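Local coordinates for signal recognition 54 kDa protein (Pyrococcus furiosus, PDB 3DM5) that is an SRP54 protein of the signal recognition particle, joining a helical bundle, a P-loop NTPase-type domain and a signal peptide binding domain in a single chain, at residues 4-9 / 37-42; 54-59 / 77-82; 84-89 / 258-263. All coordinates share one frame; numbering follows the deposited sequence.

Interaction 1 of 3, residues 4-9 / 37-42; sequences DNLGKA and RALIQA
Leu6 enters the gap between two antiparallel helices like a fork, and its two methyl groups find different partners on the 37-42 segment. Its CD1 lies against the backbone of Ala38, 3.5 Å from Ala38 O, and touches the side chain of the same residue, with Leu6 CD1 and Ala38 CB 3.8 Å apart. The other prong reaches one turn further along, where Leu6 CD2 meets Ala42 CB at 3.8 Å. The start of this side chain runs past the neighbouring helix rather than straight at it; with CG opposite the backbone N (chi1 -179°), the branch is nevertheless carried over so that both methyls face Ala38 and Ala42. A second leucine reaches CD1 by a roundabout route. Leu39 starts out away from residues 4-9, yet its end turns back until Leu39 CD1 stands 3.9 Å from Leu6 CD1, while the same side chain also packs on Val49 and Leu52 of helix 46-62. Next to the fork, Ala9 and Ala38 point at each other and meet methyl to methyl, with CB to CB 3.8 Å. The segment axes come to 9.5 Å at an angle of 174°, almost exactly antiparallel, an ordinary spacing for packed helices. No hydrogen bond crosses, so the join is made by apolar packing. Beyond it, Ala42 is tied through its backbone to Gly257, and Ile40, on the far side, packs on Val46 and Val49 and on Ile40 of the second subunit. A leucine laid across alanines between consecutive, oppositely running helices is an instance of helical-hairpin packing, here the first hairpin of the four-helix bundle that forms the N-terminal domain of SRP54 proteins.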
ATOM      1  N   ASP A   4      -8.536 -12.644   1.068  1.00 73.18           N
ATOM      2  CA  ASP A   4      -7.699 -11.794   1.931  1.00 67.05           C
ATOM      3  C   ASP A   4      -8.113 -10.325   2.006  1.00 71.73           C
ATOM      4  O   ASP A   4      -8.913  -9.932   2.860  1.00 73.77           O
ATOM      5  CB  ASP A   4      -6.226 -11.913   1.516  1.00 75.42           C
ATOM      6  CG  ASP A   4      -6.012 -11.712   0.008  1.00 79.58           C
ATOM      7  OD1 ASP A   4      -5.973 -10.548  -0.458  1.00 77.54           O
ATOM      8  OD2 ASP A   4      -5.875 -12.724  -0.714  1.00 72.65           O
ATOM      9  N   ASN A   5      -7.544  -9.512   1.125  1.00 59.04           N
ATOM     10  CA  ASN A   5      -7.947  -8.122   0.995  1.00 61.56           C
ATOM     11  C   ASN A   5      -9.447  -7.973   0.719  1.00 56.08           C
ATOM     12  O   ASN A   5     -10.090  -7.076   1.260  1.00 47.96           O
ATOM     13  CB  ASN A   5      -7.140  -7.455  -0.121  1.00 67.73           C
ATOM     14  CG  ASN A   5      -5.692  -7.215   0.265  1.00 86.20           C
ATOM     15  OD1 ASN A   5      -5.346  -7.123   1.455  1.00 79.77           O
ATOM     16  ND2 ASN A   5      -4.830  -7.102  -0.745  1.00 77.27           N
ATOM     17  N   LEU A   6      -9.997  -8.851  -0.124  1.00 49.77           N
ATOM     18  CA  LEU A   6     -11.408  -8.775  -0.479  1.00 48.77           C
ATOM     19  C   LEU A   6     -12.267  -9.000   0.766  1.00 48.71           C
ATOM     20  O   LEU A   6     -13.251  -8.302   0.999  1.00 47.41           O
ATOM     21  CB  LEU A   6     -11.758  -9.767  -1.597  1.00 41.88           C
ATOM     22  CG  LEU A   6     -13.204  -9.794  -2.110  1.00 42.62           C
ATOM     23  CD1 LEU A   6     -13.648  -8.464  -2.657  1.00 39.73           C
ATOM     24  CD2 LEU A   6     -13.396 -10.875  -3.168  1.00 43.89           C
ATOM     25  N   GLY A   7     -11.863  -9.964   1.579  1.00 45.62           N
ATOM     26  CA  GLY A   7     -12.509 -10.202   2.852  1.00 44.83           C
ATOM     27  C   GLY A   7     -12.604  -8.955   3.708  1.00 56.83           C
ATOM     28  O   GLY A   7     -13.701  -8.537   4.075  1.00 55.81           O
ATOM     29  N   LYS A   8     -11.459  -8.360   4.027  1.00 56.37           N
ATOM     30  CA  LYS A   8     -11.434  -7.151   4.842  1.00 48.46           C
ATOM     31  C   LYS A   8     -12.315  -6.076   4.256  1.00 52.02           C
ATOM     32  O   LYS A   8     -13.057  -5.433   4.974  1.00 57.71           O
ATOM     33  CB  LYS A   8     -10.021  -6.592   4.974  1.00 57.59           C
ATOM     34  CG  LYS A   8      -9.127  -7.277   5.984  1.00 68.22           C
ATOM     35  CD  LYS A   8      -7.723  -6.689   5.903  1.00 85.69           C
ATOM     36  CE  LYS A   8      -7.787  -5.233   5.433  1.00 92.27           C
ATOM     37  NZ  LYS A   8      -6.574  -4.433   5.772  1.00 95.42           N
ATOM     38  N   ALA A   9     -12.228  -5.867   2.951  1.00 46.07           N
ATOM     39  CA  ALA A   9     -13.000  -4.810   2.323  1.00 45.71           C
ATOM     40  C   ALA A   9     -14.511  -5.072   2.393  1.00 51.40           C
ATOM     41  O   ALA A   9     -15.309  -4.157   2.649  1.00 47.58           O
ATOM     42  CB  ALA A   9     -12.546  -4.607   0.888  1.00 45.69           C
ATOM     43  N   ARG A  37     -16.256  -1.511  -5.768  1.00 51.68           N
ATOM     44  CA  ARG A  37     -14.815  -1.291  -5.710  1.00 45.85           C
ATOM     45  C   ARG A  37     -14.056  -2.516  -5.223  1.00 52.48           C
ATOM     46  O   ARG A  37     -13.015  -2.877  -5.790  1.00 50.92           O
ATOM     47  CB  ARG A  37     -14.467  -0.052  -4.877  1.00 50.21           C
ATOM     48  CG  ARG A  37     -14.311   1.226  -5.712  1.00 64.91           C
ATOM     49  CD  ARG A  37     -13.941   2.469  -4.877  1.00 62.05           C
ATOM     50  NE  ARG A  37     -15.118   3.276  -4.542  1.00 74.13           N
ATOM     51  CZ  ARG A  37     -15.669   3.353  -3.331  1.00 72.77           C
ATOM     52  NH1 ARG A  37     -15.144   2.676  -2.315  1.00 59.87           N
ATOM     53  NH2 ARG A  37     -16.744   4.117  -3.138  1.00 69.93           N
ATOM     54  N   ALA A  38     -14.568  -3.167  -4.180  1.00 46.79           N
ATOM     55  CA  ALA A  38     -13.878  -4.322  -3.626  1.00 42.63           C
ATOM     56  C   ALA A  38     -13.869  -5.430  -4.662  1.00 42.23           C
ATOM     57  O   ALA A  38     -12.820  -5.990  -4.965  1.00 40.31           O
ATOM     58  CB  ALA A  38     -14.538  -4.786  -2.339  1.00 48.77           C
ATOM     59  N   LEU A  39     -15.048  -5.727  -5.205  1.00 43.28           N
ATOM     60  CA  LEU A  39     -15.219  -6.757  -6.240  1.00 42.75           C
ATOM     61  C   LEU A  39     -14.345  -6.538  -7.470  1.00 43.82           C
ATOM     62  O   LEU A  39     -13.605  -7.445  -7.862  1.00 39.94           O
ATOM     63  CB  LEU A  39     -16.699  -6.887  -6.653  1.00 43.30           C
ATOM     64  CG  LEU A  39     -17.517  -8.047  -6.070  1.00 44.14           C
ATOM     65  CD1 LEU A  39     -16.928  -8.624  -4.785  1.00 40.82           C
ATOM     66  CD2 LEU A  39     -18.961  -7.670  -5.885  1.00 37.34           C
ATOM     67  N   ILE A  40     -14.432  -5.352  -8.072  1.00 44.99           N
ATOM     68  CA  ILE A  40     -13.665  -5.036  -9.287  1.00 47.38           C
ATOM     69  C   ILE A  40     -12.162  -5.208  -9.064  1.00 50.02           C
ATOM     70  O   ILE A  40     -11.423  -5.644  -9.953  1.00 40.90           O
ATOM     71  CB  ILE A  40     -13.904  -3.594  -9.771  1.00 41.15           C
ATOM     72  CG1 ILE A  40     -15.349  -3.399 -10.233  1.00 46.33           C
ATOM     73  CG2 ILE A  40     -12.965  -3.272 -10.909  1.00 38.61           C
ATOM     74  CD1 ILE A  40     -15.663  -4.139 -11.478  1.00 49.91           C
ATOM     75  N   GLN A  41     -11.728  -4.862  -7.859  1.00 42.58           N
ATOM     76  CA  GLN A  41     -10.336  -4.938  -7.491  1.00 41.48           C
ATOM     77  C   GLN A  41      -9.845  -6.382  -7.385  1.00 47.73           C
ATOM     78  O   GLN A  41      -8.661  -6.637  -7.525  1.00 45.87           O
ATOM     79  CB  GLN A  41     -10.122  -4.205  -6.171  1.00 46.86           C
ATOM     80  CG  GLN A  41      -8.673  -3.950  -5.836  1.00 58.38           C
ATOM     81  CD  GLN A  41      -8.506  -2.889  -4.774  1.00 74.16           C
ATOM     82  OE1 GLN A  41      -9.066  -2.987  -3.675  1.00 78.65           O
ATOM     83  NE2 GLN A  41      -7.727  -1.863  -5.094  1.00 72.36           N
ATOM     84  N   ALA A  42     -10.759  -7.313  -7.126  1.00 48.30           N
ATOM     85  CA  ALA A  42     -10.433  -8.736  -7.040  1.00 49.62           C
ATOM     86  C   ALA A  42     -10.656  -9.405  -8.401  1.00 53.00           C
ATOM     87  O   ALA A  42     -10.713 -10.636  -8.514  1.00 45.65           O
ATOM     88  CB  ALA A  42     -11.265  -9.411  -5.955  1.00 42.54           C
TER

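Interaction 2 of 3, residues 54-59 / 77-82; sequences REIQRR and KIVYEE
The last two helices of the N-terminal four-helix bundle meet through an isoleucine-lined seam beneath a salt-bridge network in which Arg59 reaches across to Glu81 and Glu82. The helices run antiparallel with a segment angle of 151° and axes 9.8 Å apart. Deep in the seam, Ile56 CG2 lies 4.1 Å from Val79 CG2, and the CG1 branch of Ile56 slides along the aliphatic part of Glu82, 3.7 Å from its CB. Ile78 runs past Arg59 in the opposite direction: its CG2 touches Arg59 CB and sits over one face of the guanidinium, towards the rim. A bend at chi3 (53°) turns the arginine head so that its edge serves both acids. Arg59 NH1 donates to the anti lone pair of Glu82 OE2 at 3.0 Å, with the carboxylate nearly perpendicular to the guanidinium (86°). Arg59 NH2 gives a longer bond to Glu81 OE2, 3.3 Å, arriving from above the carboxylate plane. Lys77 NZ grips that same Glu81 OE2 at 2.6 Å from the opposite face, and also pairs with Glu318 of the third subunit, while Arg59 NE binds Glu63. Glu55 crosses Glu82 at about a right angle, leaving Glu55 OE1 and Glu82 OE2 3.8 Å apart. Two cations sharing the Glu81 oxygen would be expected to keep that acid ionised, and the positive charge of Arg59 probably offsets the closeness of the two carboxylates at Glu82.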
ATOM      1  N   ARG A  54     -26.764  -4.198  -8.373  1.00 57.85           N
ATOM      2  CA  ARG A  54     -28.059  -3.628  -8.722  1.00 59.95           C
ATOM      3  C   ARG A  54     -29.158  -4.387  -8.005  1.00 62.02           C
ATOM      4  O   ARG A  54     -30.179  -3.813  -7.633  1.00 65.34           O
ATOM      5  CB  ARG A  54     -28.295  -3.649 -10.231  1.00 66.42           C
ATOM      6  CG  ARG A  54     -27.598  -2.516 -10.980  1.00 76.43           C
ATOM      7  CD  ARG A  54     -27.894  -2.580 -12.472  1.00 80.86           C
ATOM      8  NE  ARG A  54     -26.987  -1.738 -13.247  1.00 87.34           N
ATOM      9  CZ  ARG A  54     -27.173  -0.440 -13.469  1.00 97.32           C
ATOM     10  NH1 ARG A  54     -28.238   0.172 -12.970  1.00107.31           N
ATOM     11  NH2 ARG A  54     -26.297   0.249 -14.188  1.00 92.56           N
ATOM     12  N   GLU A  55     -28.945  -5.680  -7.808  1.00 59.43           N
ATOM     13  CA  GLU A  55     -29.887  -6.493  -7.050  1.00 58.30           C
ATOM     14  C   GLU A  55     -29.823  -6.132  -5.566  1.00 62.91           C
ATOM     15  O   GLU A  55     -30.850  -6.028  -4.885  1.00 57.16           O
ATOM     16  CB  GLU A  55     -29.590  -7.981  -7.249  1.00 52.58           C
ATOM     17  CG  GLU A  55     -30.352  -8.901  -6.312  1.00 61.04           C
ATOM     18  CD  GLU A  55     -31.855  -8.927  -6.579  1.00 78.10           C
ATOM     19  OE1 GLU A  55     -32.581  -9.619  -5.826  1.00 79.10           O
ATOM     20  OE2 GLU A  55     -32.311  -8.261  -7.539  1.00 75.19           O
ATOM     21  N   ILE A  56     -28.606  -5.942  -5.067  1.00 59.68           N
ATOM     22  CA  ILE A  56     -28.419  -5.560  -3.674  1.00 63.85           C
ATOM     23  C   ILE A  56     -29.027  -4.195  -3.409  1.00 55.32           C
ATOM     24  O   ILE A  56     -29.731  -4.020  -2.424  1.00 60.72           O
ATOM     25  CB  ILE A  56     -26.936  -5.554  -3.246  1.00 60.56           C
ATOM     26  CG1 ILE A  56     -26.347  -6.961  -3.349  1.00 61.75           C
ATOM     27  CG2 ILE A  56     -26.794  -5.029  -1.816  1.00 42.60           C
ATOM     28  CD1 ILE A  56     -24.939  -7.071  -2.774  1.00 50.55           C
ATOM     29  N   GLN A  57     -28.758  -3.241  -4.295  1.00 60.92           N
ATOM     30  CA  GLN A  57     -29.328  -1.902  -4.176  1.00 70.93           C
ATOM     31  C   GLN A  57     -30.848  -1.952  -4.136  1.00 68.59           C
ATOM     32  O   GLN A  57     -31.476  -1.325  -3.273  1.00 64.39           O
ATOM     33  CB  GLN A  57     -28.904  -1.035  -5.354  1.00 62.91           C
ATOM     34  CG  GLN A  57     -28.998   0.463  -5.092  1.00 65.68           C
ATOM     35  CD  GLN A  57     -28.426   1.264  -6.243  1.00 71.93           C
ATOM     36  OE1 GLN A  57     -28.872   1.133  -7.382  1.00 84.53           O
ATOM     37  NE2 GLN A  57     -27.421   2.086  -5.957  1.00 74.02           N
ATOM     38  N   ARG A  58     -31.414  -2.698  -5.083  1.00 60.04           N
ATOM     39  CA  ARG A  58     -32.849  -2.846  -5.239  1.00 58.60           C
ATOM     40  C   ARG A  58     -33.489  -3.452  -3.991  1.00 72.56           C
ATOM     41  O   ARG A  58     -34.367  -2.842  -3.383  1.00 75.47           O
ATOM     42  CB  ARG A  58     -33.136  -3.687  -6.482  1.00 66.51           C
ATOM     43  CG  ARG A  58     -34.576  -4.119  -6.688  1.00 81.52           C
ATOM     44  CD  ARG A  58     -34.635  -5.225  -7.739  1.00 78.94           C
ATOM     45  NE  ARG A  58     -35.726  -6.171  -7.508  1.00 93.28           N
ATOM     46  CZ  ARG A  58     -35.845  -6.941  -6.428  1.00 90.33           C
ATOM     47  NH1 ARG A  58     -34.951  -6.868  -5.449  1.00 86.30           N
ATOM     48  NH2 ARG A  58     -36.872  -7.776  -6.317  1.00 84.59           N
ATOM     49  N   ARG A  59     -33.039  -4.638  -3.594  1.00 69.45           N
ATOM     50  CA  ARG A  59     -33.569  -5.274  -2.389  1.00 69.08           C
ATOM     51  C   ARG A  59     -33.477  -4.383  -1.143  1.00 67.32           C
ATOM     52  O   ARG A  59     -34.372  -4.386  -0.310  1.00 78.26           O
ATOM     53  CB  ARG A  59     -32.879  -6.621  -2.123  1.00 63.18           C
ATOM     54  CG  ARG A  59     -33.105  -7.675  -3.197  1.00 61.74           C
ATOM     55  CD  ARG A  59     -32.644  -9.054  -2.738  1.00 59.44           C
ATOM     56  NE  ARG A  59     -33.250  -9.424  -1.460  1.00 67.71           N
ATOM     57  CZ  ARG A  59     -32.810 -10.401  -0.672  1.00 63.17           C
ATOM     58  NH1 ARG A  59     -31.750 -11.111  -1.018  1.00 61.24           N
ATOM     59  NH2 ARG A  59     -33.427 -10.663   0.469  1.00 58.95           N
ATOM     60  N   LYS A  77     -28.244  -8.842   6.067  1.00 55.14           N
ATOM     61  CA  LYS A  77     -28.787 -10.107   5.560  1.00 48.64           C
ATOM     62  C   LYS A  77     -28.827 -10.167   4.034  1.00 46.83           C
ATOM     63  O   LYS A  77     -28.417 -11.157   3.438  1.00 48.62           O
ATOM     64  CB  LYS A  77     -30.193 -10.349   6.114  1.00 52.86           C
ATOM     65  CG  LYS A  77     -30.662 -11.801   6.039  1.00 59.45           C
ATOM     66  CD  LYS A  77     -31.494 -12.077   4.800  1.00 58.75           C
ATOM     67  CE  LYS A  77     -32.089 -13.476   4.860  1.00 67.75           C
ATOM     68  NZ  LYS A  77     -32.905 -13.829   3.660  1.00 68.34           N
ATOM     69  N   ILE A  78     -29.340  -9.114   3.413  1.00 51.43           N
ATOM     70  CA  ILE A  78     -29.381  -9.020   1.958  1.00 56.88           C
ATOM     71  C   ILE A  78     -27.997  -9.220   1.310  1.00 54.60           C
ATOM     72  O   ILE A  78     -27.834 -10.039   0.408  1.00 48.51           O
ATOM     73  CB  ILE A  78     -29.948  -7.662   1.515  1.00 53.17           C
ATOM     74  CG1 ILE A  78     -31.388  -7.506   2.024  1.00 56.18           C
ATOM     75  CG2 ILE A  78     -29.875  -7.545   0.010  1.00 53.96           C
ATOM     76  CD1 ILE A  78     -32.014  -6.143   1.741  1.00 54.18           C
ATOM     77  N   VAL A  79     -27.006  -8.467   1.777  1.00 47.31           N
ATOM     78  CA  VAL A  79     -25.638  -8.616   1.308  1.00 44.87           C
ATOM     79  C   VAL A  79     -25.124 -10.056   1.461  1.00 46.14           C
ATOM     80  O   VAL A  79     -24.541 -10.600   0.537  1.00 46.14           O
ATOM     81  CB  VAL A  79     -24.687  -7.634   2.043  1.00 47.32           C
ATOM     82  CG1 VAL A  79     -23.215  -7.929   1.754  1.00 32.99           C
ATOM     83  CG2 VAL A  79     -24.996  -6.232   1.660  1.00 40.38           C
ATOM     84  N   TYR A  80     -25.313 -10.666   2.627  1.00 43.08           N
ATOM     85  CA  TYR A  80     -24.792 -12.007   2.865  1.00 41.96           C
ATOM     86  C   TYR A  80     -25.393 -13.000   1.897  1.00 48.45           C
ATOM     87  O   TYR A  80     -24.712 -13.904   1.416  1.00 44.58           O
ATOM     88  CB  TYR A  80     -25.109 -12.455   4.273  1.00 36.21           C
ATOM     89  CG  TYR A  80     -24.894 -13.926   4.513  1.00 42.18           C
ATOM     90  CD1 TYR A  80     -25.953 -14.770   4.821  1.00 42.17           C
ATOM     91  CD2 TYR A  80     -23.630 -14.470   4.464  1.00 41.96           C
ATOM     92  CE1 TYR A  80     -25.744 -16.124   5.074  1.00 43.18           C
ATOM     93  CE2 TYR A  80     -23.415 -15.820   4.714  1.00 47.32           C
ATOM     94  CZ  TYR A  80     -24.470 -16.641   5.015  1.00 43.91           C
ATOM     95  OH  TYR A  80     -24.232 -17.984   5.247  1.00 47.37           O
ATOM     96  N   GLU A  81     -26.680 -12.813   1.622  1.00 45.88           N
ATOM     97  CA  GLU A  81     -27.471 -13.750   0.838  1.00 46.21           C
ATOM     98  C   GLU A  81     -27.183 -13.608  -0.652  1.00 48.79           C
ATOM     99  O   GLU A  81     -27.059 -14.600  -1.379  1.00 48.38           O
ATOM    100  CB  GLU A  81     -28.956 -13.544   1.149  1.00 47.02           C
ATOM    101  CG  GLU A  81     -29.928 -14.123   0.136  1.00 68.53           C
ATOM    102  CD  GLU A  81     -31.375 -13.835   0.508  1.00 87.67           C
ATOM    103  OE1 GLU A  81     -32.278 -14.288  -0.237  1.00 87.07           O
ATOM    104  OE2 GLU A  81     -31.602 -13.155   1.544  1.00 74.94           O
ATOM    105  N   GLU A  82     -27.063 -12.368  -1.101  1.00 46.23           N
ATOM    106  CA  GLU A  82     -26.682 -12.096  -2.476  1.00 46.54           C
ATOM    107  C   GLU A  82     -25.276 -12.623  -2.817  1.00 48.32           C
ATOM    108  O   GLU A  82     -25.091 -13.278  -3.853  1.00 48.81           O
ATOM    109  CB  GLU A  82     -26.818 -10.605  -2.784  1.00 51.18           C
ATOM    110  CG  GLU A  82     -28.256 -10.176  -2.924  1.00 57.82           C
ATOM    111  CD  GLU A  82     -29.038 -11.086  -3.862  1.00 65.54           C
ATOM    112  OE1 GLU A  82     -28.511 -11.446  -4.944  1.00 61.09           O
ATOM    113  OE2 GLU A  82     -30.185 -11.438  -3.512  1.00 66.75           O
TER

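Interaction 3 of 3, residues 84-89 / 258-263; sequences TKFLGT and ALSAVA
Ala263 presses its methyl into the C-terminal turn of helix 71-86, which closes in a Schellman motif: Thr89 N bonds to Thr84 O, Gly88 N bonds to Lys85 O, and Gly88 is the C-prime residue with positive phi. The contact joins the helical bundle to the GTPase-type domain, part of the N-G interface of SRP54 proteins. Its close-packed part is made by backbone as much as by side chains. Ala263 CB lies 3.6 Å from Phe86 O and 3.8 Å from Gly88 N, so the methyl faces the peptide units of the turn. Leu87 continues this side. With its CG turned opposite the carbonyl carbon (chi1 -57°), it brings CD2 over the helix backbone, 3.9 Å from Ser260 N, and to 4.2 Å from Leu259 CB; Val290 of helix 286-293 packs against the same leucine.

On the side nearer solvent stands Phe86, partly exposed. Its ring meets the segment obliquely in a close local touch, CE2 at 3.5 Å from Ser260 CB, and Val44 adjoins both residues. The hydroxyl of Ser260 turns back to its own helix, bonding to Gly256 O. Here the two segments are linked by a water instead of a direct hydrogen bond: it donates to Phe86 O at 2.9 Å and to Ser260 O at 2.8 Å, while resting over one face of the Phe86 ring, offset toward the rim.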
ATOM      1  N   THR A  84     -23.662 -14.979  -1.282  1.00 46.06           N
ATOM      2  CA  THR A  84     -23.677 -16.439  -1.263  1.00 48.29           C
ATOM      3  C   THR A  84     -24.161 -17.048  -2.577  1.00 46.10           C
ATOM      4  O   THR A  84     -23.586 -18.040  -3.029  1.00 39.17           O
ATOM      5  CB  THR A  84     -24.460 -17.036  -0.070  1.00 42.78           C
ATOM      6  OG1 THR A  84     -23.828 -16.649   1.151  1.00 44.22           O
ATOM      7  CG2 THR A  84     -24.432 -18.576  -0.136  1.00 40.68           C
ATOM      8  N   LYS A  85     -25.194 -16.463  -3.185  1.00 41.59           N
ATOM      9  CA  LYS A  85     -25.704 -16.977  -4.471  1.00 47.98           C
ATOM     10  C   LYS A  85     -24.700 -16.701  -5.575  1.00 48.29           C
ATOM     11  O   LYS A  85     -24.600 -17.449  -6.546  1.00 56.95           O
ATOM     12  CB  LYS A  85     -27.055 -16.363  -4.848  1.00 51.41           C
ATOM     13  CG  LYS A  85     -28.199 -16.752  -3.922  1.00 66.09           C
ATOM     14  CD  LYS A  85     -29.445 -15.925  -4.193  1.00 65.43           C
ATOM     15  CE  LYS A  85     -30.478 -16.123  -3.085  1.00 75.90           C
ATOM     16  NZ  LYS A  85     -31.669 -15.218  -3.205  1.00 78.01           N
ATOM     17  N   PHE A  86     -23.940 -15.627  -5.390  1.00 49.71           N
ATOM     18  CA  PHE A  86     -22.984 -15.137  -6.364  1.00 42.21           C
ATOM     19  C   PHE A  86     -21.818 -16.115  -6.459  1.00 45.38           C
ATOM     20  O   PHE A  86     -21.118 -16.161  -7.468  1.00 42.79           O
ATOM     21  CB  PHE A  86     -22.530 -13.755  -5.918  1.00 41.24           C
ATOM     22  CG  PHE A  86     -21.707 -12.999  -6.924  1.00 51.00           C
ATOM     23  CD1 PHE A  86     -22.255 -12.584  -8.114  1.00 46.20           C
ATOM     24  CD2 PHE A  86     -20.402 -12.629  -6.628  1.00 46.17           C
ATOM     25  CE1 PHE A  86     -21.511 -11.857  -9.007  1.00 49.50           C
ATOM     26  CE2 PHE A  86     -19.658 -11.906  -7.516  1.00 39.65           C
ATOM     27  CZ  PHE A  86     -20.211 -11.519  -8.705  1.00 46.46           C
ATOM     28  N   LEU A  87     -21.629 -16.916  -5.417  1.00 40.10           N
ATOM     29  CA  LEU A  87     -20.541 -17.897  -5.374  1.00 41.92           C
ATOM     30  C   LEU A  87     -21.040 -19.351  -5.347  1.00 44.27           C
ATOM     31  O   LEU A  87     -20.371 -20.234  -4.809  1.00 48.27           O
ATOM     32  CB  LEU A  87     -19.596 -17.627  -4.184  1.00 43.41           C
ATOM     33  CG  LEU A  87     -18.945 -16.230  -4.097  1.00 42.38           C
ATOM     34  CD1 LEU A  87     -17.994 -16.094  -2.930  1.00 42.60           C
ATOM     35  CD2 LEU A  87     -18.198 -15.887  -5.344  1.00 38.82           C
ATOM     36  N   GLY A  88     -22.217 -19.597  -5.917  1.00 47.53           N
ATOM     37  CA  GLY A  88     -22.724 -20.957  -6.042  1.00 53.15           C
ATOM     38  C   GLY A  88     -23.850 -21.440  -5.121  1.00 55.37           C
ATOM     39  O   GLY A  88     -24.252 -22.601  -5.212  1.00 57.62           O
ATOM     40  N   THR A  89     -24.335 -20.577  -4.230  1.00 49.01           N
ATOM     41  CA  THR A  89     -25.512 -20.853  -3.395  1.00 44.74           C
ATOM     42  C   THR A  89     -25.373 -21.939  -2.318  1.00 48.32           C
ATOM     43  O   THR A  89     -25.666 -21.696  -1.154  1.00 50.98           O
ATOM     44  CB  THR A  89     -26.746 -21.145  -4.243  1.00 51.61           C
ATOM     45  OG1 THR A  89     -26.992 -20.032  -5.114  1.00 56.72           O
ATOM     46  CG2 THR A  89     -27.941 -21.341  -3.345  1.00 51.97           C
ATOM     47  N   ALA A 258     -12.050 -15.354 -10.029  1.00 41.05           N
ATOM     48  CA  ALA A 258     -12.121 -16.735 -10.513  1.00 36.02           C
ATOM     49  C   ALA A 258     -13.351 -17.477  -9.977  1.00 40.99           C
ATOM     50  O   ALA A 258     -14.077 -18.102 -10.744  1.00 36.28           O
ATOM     51  CB  ALA A 258     -10.827 -17.507 -10.157  1.00 37.79           C
ATOM     52  N   LEU A 259     -13.579 -17.411  -8.661  1.00 39.18           N
ATOM     53  CA  LEU A 259     -14.722 -18.086  -8.050  1.00 35.04           C
ATOM     54  C   LEU A 259     -16.016 -17.559  -8.628  1.00 40.15           C
ATOM     55  O   LEU A 259     -16.867 -18.337  -9.038  1.00 38.47           O
ATOM     56  CB  LEU A 259     -14.745 -17.936  -6.530  1.00 38.78           C
ATOM     57  CG  LEU A 259     -13.558 -18.481  -5.729  1.00 40.90           C
ATOM     58  CD1 LEU A 259     -13.754 -18.138  -4.269  1.00 42.63           C
ATOM     59  CD2 LEU A 259     -13.381 -19.984  -5.927  1.00 32.03           C
ATOM     60  N   SER A 260     -16.161 -16.236  -8.660  1.00 38.08           N
ATOM     61  CA  SER A 260     -17.379 -15.629  -9.166  1.00 44.09           C
ATOM     62  C   SER A 260     -17.569 -15.991 -10.643  1.00 46.01           C
ATOM     63  O   SER A 260     -18.688 -16.203 -11.125  1.00 42.72           O
ATOM     64  CB  SER A 260     -17.335 -14.116  -8.965  1.00 37.98           C
ATOM     65  OG  SER A 260     -16.207 -13.563  -9.617  1.00 52.00           O
ATOM     66  N   ALA A 261     -16.453 -16.088 -11.348  1.00 41.15           N
ATOM     67  CA  ALA A 261     -16.467 -16.414 -12.772  1.00 41.76           C
ATOM     68  C   ALA A 261     -16.952 -17.850 -13.038  1.00 46.53           C
ATOM     69  O   ALA A 261     -17.825 -18.077 -13.868  1.00 43.33           O
ATOM     70  CB  ALA A 261     -15.092 -16.198 -13.364  1.00 31.34           C
ATOM     71  N   VAL A 262     -16.360 -18.800 -12.319  1.00 41.77           N
ATOM     72  CA  VAL A 262     -16.728 -20.200 -12.384  1.00 34.15           C
ATOM     73  C   VAL A 262     -18.159 -20.403 -11.916  1.00 41.85           C
ATOM     74  O   VAL A 262     -18.896 -21.194 -12.495  1.00 45.98           O
ATOM     75  CB  VAL A 262     -15.783 -21.096 -11.533  1.00 37.25           C
ATOM     76  CG1 VAL A 262     -16.404 -22.461 -11.314  1.00 41.47           C
ATOM     77  CG2 VAL A 262     -14.421 -21.240 -12.196  1.00 33.94           C
ATOM     78  N   ALA A 263     -18.572 -19.683 -10.884  1.00 37.37           N
ATOM     79  CA  ALA A 263     -19.925 -19.855 -10.388  1.00 37.46           C
ATOM     80  C   ALA A 263     -20.978 -19.303 -11.381  1.00 46.74           C
ATOM     81  O   ALA A 263     -22.140 -19.728 -11.397  1.00 44.43           O
ATOM     82  CB  ALA A 263     -20.072 -19.223  -9.019  1.00 30.41           C
TER
HETATM   83  O   HOH W   1     -21.106 -15.090 -10.163  1.00 43.90           O

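Along the chain the three contacts come in series: interaction 1 closes before interaction 2 opens, and interaction 3 follows. The first two belong to the four-helix bundle, interaction 1 pairing helices 5-19 and 25-41, interaction 2 pairing helices 46-62 and 71-86, with centres about 17 Å apart. Leu39 and Val79 tie the two hairpins together, packing on helix 46-62 and on Leu31 of helix 25-41 respectively. Interaction 3 takes up the end of helix 71-86, its centre about 15 Å from each of the others, and joins it to helix 255-263, across 168 intervening residues that hold most of the central sheet. The bundle is thus closed locally and then fastened to the GDP-bound domain.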